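Ycf54 protein (Thermosynechococcus elongatus, PDB 3HZE) is of unknown function, but as a Ycf54 family member probably takes part in the oxidative cyclase step of chlorophyll biosynthesis. Local coordinates at residues Y5-S10 / L81-V86. Sequence-based numbering, arbitrary orientation.
Sequences YYILAS and LRLEYV
Ile7 CG1 is flanked by its backbone N and C (chi1 52°), and the extended second torsion carries CD1 on toward Leu83. Val86 has CG1 anti to its carbonyl carbon (chi1 -64°), which turns this methyl to Ala9. Ile7 CD1 meets Leu83 CD2 at 4.0 Å, the two side chains crossing at about a right angle. Val86 reaches strand 3-10 with both branches. Its CG1 packs on Ala9 CB at 3.6 Å, and its CG2 lies 4.3 Å from Ile7 CB. Its CB also rests 3.5 Å from Leu8 O.

Leu83 ends helix 73-83, and Glu84, with its positive phi, breaks the helix. Tyr85 N bonds Leu83 O at 2.7 Å across Glu84. Tyr85 then centres an inverse gamma turn, closed by a weak bond from Val86 N to Glu84 O (2.9 Å). This brings the chain to Val86, just before edge strand 87-92, which pairs antiparallel with strand 3-10. Backbone bonds of Leu8 with Leu87 and Tyr6 with Gly89 join these two strands. Leu14 of helix 13-16 touches both Ala9 and Leu83.

Between the two segments the side chains meet through aliphatic carbons, mostly methyls, and the one polar atom touched is Leu8 O. Shape and burial, rather than polar bonding, fit the helix end and the turn after it against strand 3-10.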
# COMPACT_ATOMS: atom_id res chain seq x y z
N TYR A 5 0.20 -5.30 -6.35
CA TYR A 5 -0.94 -4.40 -6.52
C TYR A 5 -0.92 -3.46 -5.33
O TYR A 5 -0.46 -3.83 -4.25
CB TYR A 5 -2.24 -5.21 -6.54
CG TYR A 5 -2.24 -6.28 -7.61
CD1 TYR A 5 -2.60 -5.98 -8.92
CD2 TYR A 5 -1.84 -7.58 -7.32
CE1 TYR A 5 -2.56 -6.96 -9.92
CE2 TYR A 5 -1.79 -8.57 -8.31
CZ TYR A 5 -2.15 -8.25 -9.61
OH TYR A 5 -2.10 -9.21 -10.60
N TYR A 6 -1.42 -2.24 -5.50
CA TYR A 6 -1.37 -1.31 -4.38
C TYR A 6 -2.40 -0.20 -4.42
O TYR A 6 -2.91 0.15 -5.48
CB TYR A 6 0.02 -0.66 -4.34
CG TYR A 6 0.26 0.27 -5.52
CD1 TYR A 6 -0.24 1.57 -5.53
CD2 TYR A 6 0.92 -0.19 -6.66
CE1 TYR A 6 -0.08 2.40 -6.65
CE2 TYR A 6 1.08 0.63 -7.78
CZ TYR A 6 0.58 1.91 -7.77
OH TYR A 6 0.74 2.71 -8.88
N ILE A 7 -2.70 0.36 -3.25
CA ILE A 7 -3.56 1.52 -3.18
C ILE A 7 -2.61 2.57 -2.62
O ILE A 7 -1.72 2.25 -1.82
CB ILE A 7 -4.77 1.36 -2.24
CG1 ILE A 7 -4.32 0.90 -0.85
CG2 ILE A 7 -5.81 0.44 -2.87
CD1 ILE A 7 -5.34 1.17 0.24
N LEU A 8 -2.76 3.81 -3.05
CA LEU A 8 -1.90 4.88 -2.58
C LEU A 8 -2.76 6.03 -2.05
O LEU A 8 -3.74 6.40 -2.68
CB LEU A 8 -1.02 5.38 -3.73
CG LEU A 8 -0.12 6.59 -3.51
CD1 LEU A 8 1.00 6.23 -2.53
CD2 LEU A 8 0.47 7.03 -4.86
N ALA A 9 -2.40 6.58 -0.90
CA ALA A 9 -3.15 7.70 -0.33
C ALA A 9 -2.29 8.50 0.62
O ALA A 9 -1.24 8.03 1.08
CB ALA A 9 -4.39 7.19 0.40
N SER A 10 -2.73 9.71 0.94
CA SER A 10 -1.99 10.56 1.86
C SER A 10 -2.08 9.93 3.25
O SER A 10 -3.05 9.24 3.57
CB SER A 10 -2.60 11.97 1.89
OG SER A 10 -3.90 11.94 2.45
N LEU A 81 -12.63 -0.31 -3.00
CA LEU A 81 -14.08 -0.26 -2.84
C LEU A 81 -14.45 0.36 -1.50
O LEU A 81 -15.34 1.20 -1.41
CB LEU A 81 -14.69 -1.67 -2.89
CG LEU A 81 -15.01 -2.34 -4.23
CD1 LEU A 81 -15.63 -3.72 -3.95
CD2 LEU A 81 -15.98 -1.47 -5.03
N ARG A 82 -13.75 -0.07 -0.45
CA ARG A 82 -14.00 0.44 0.90
C ARG A 82 -13.59 1.90 1.13
O ARG A 82 -14.37 2.68 1.67
CB ARG A 82 -13.29 -0.45 1.93
CG ARG A 82 -13.88 -1.86 2.10
CD ARG A 82 -15.11 -1.84 3.01
NE ARG A 82 -14.84 -1.05 4.20
CZ ARG A 82 -15.60 -0.04 4.62
NH1 ARG A 82 -16.69 0.28 3.95
NH2 ARG A 82 -15.23 0.67 5.69
N LEU A 83 -12.38 2.27 0.72
CA LEU A 83 -11.86 3.63 0.94
C LEU A 83 -12.25 4.69 -0.09
O LEU A 83 -12.42 5.86 0.25
CB LEU A 83 -10.33 3.59 1.06
CG LEU A 83 -9.72 3.17 2.40
CD1 LEU A 83 -10.30 1.84 2.84
CD2 LEU A 83 -8.21 3.08 2.26
N GLU A 84 -12.37 4.26 -1.35
CA GLU A 84 -12.75 5.12 -2.47
C GLU A 84 -11.77 6.23 -2.86
O GLU A 84 -11.29 6.26 -3.99
CB GLU A 84 -14.14 5.74 -2.21
CG GLU A 84 -14.61 6.65 -3.34
CD GLU A 84 -16.06 7.13 -3.19
OE1 GLU A 84 -16.49 7.93 -4.04
OE2 GLU A 84 -16.75 6.70 -2.24
N TYR A 85 -11.47 7.14 -1.94
CA TYR A 85 -10.58 8.26 -2.24
C TYR A 85 -9.10 7.93 -2.16
O TYR A 85 -8.35 8.53 -1.39
CB TYR A 85 -10.91 9.42 -1.30
CG TYR A 85 -12.29 9.96 -1.50
CD1 TYR A 85 -12.58 10.79 -2.58
CD2 TYR A 85 -13.33 9.61 -0.65
CE1 TYR A 85 -13.87 11.28 -2.80
CE2 TYR A 85 -14.63 10.08 -0.86
CZ TYR A 85 -14.89 10.92 -1.93
OH TYR A 85 -16.16 11.39 -2.16
N VAL A 86 -8.68 6.97 -2.97
CA VAL A 86 -7.29 6.53 -3.02
C VAL A 86 -6.95 6.21 -4.47
O VAL A 86 -7.85 6.05 -5.29
CB VAL A 86 -7.06 5.24 -2.20
CG1 VAL A 86 -7.34 5.49 -0.73
CG2 VAL A 86 -7.97 4.14 -2.74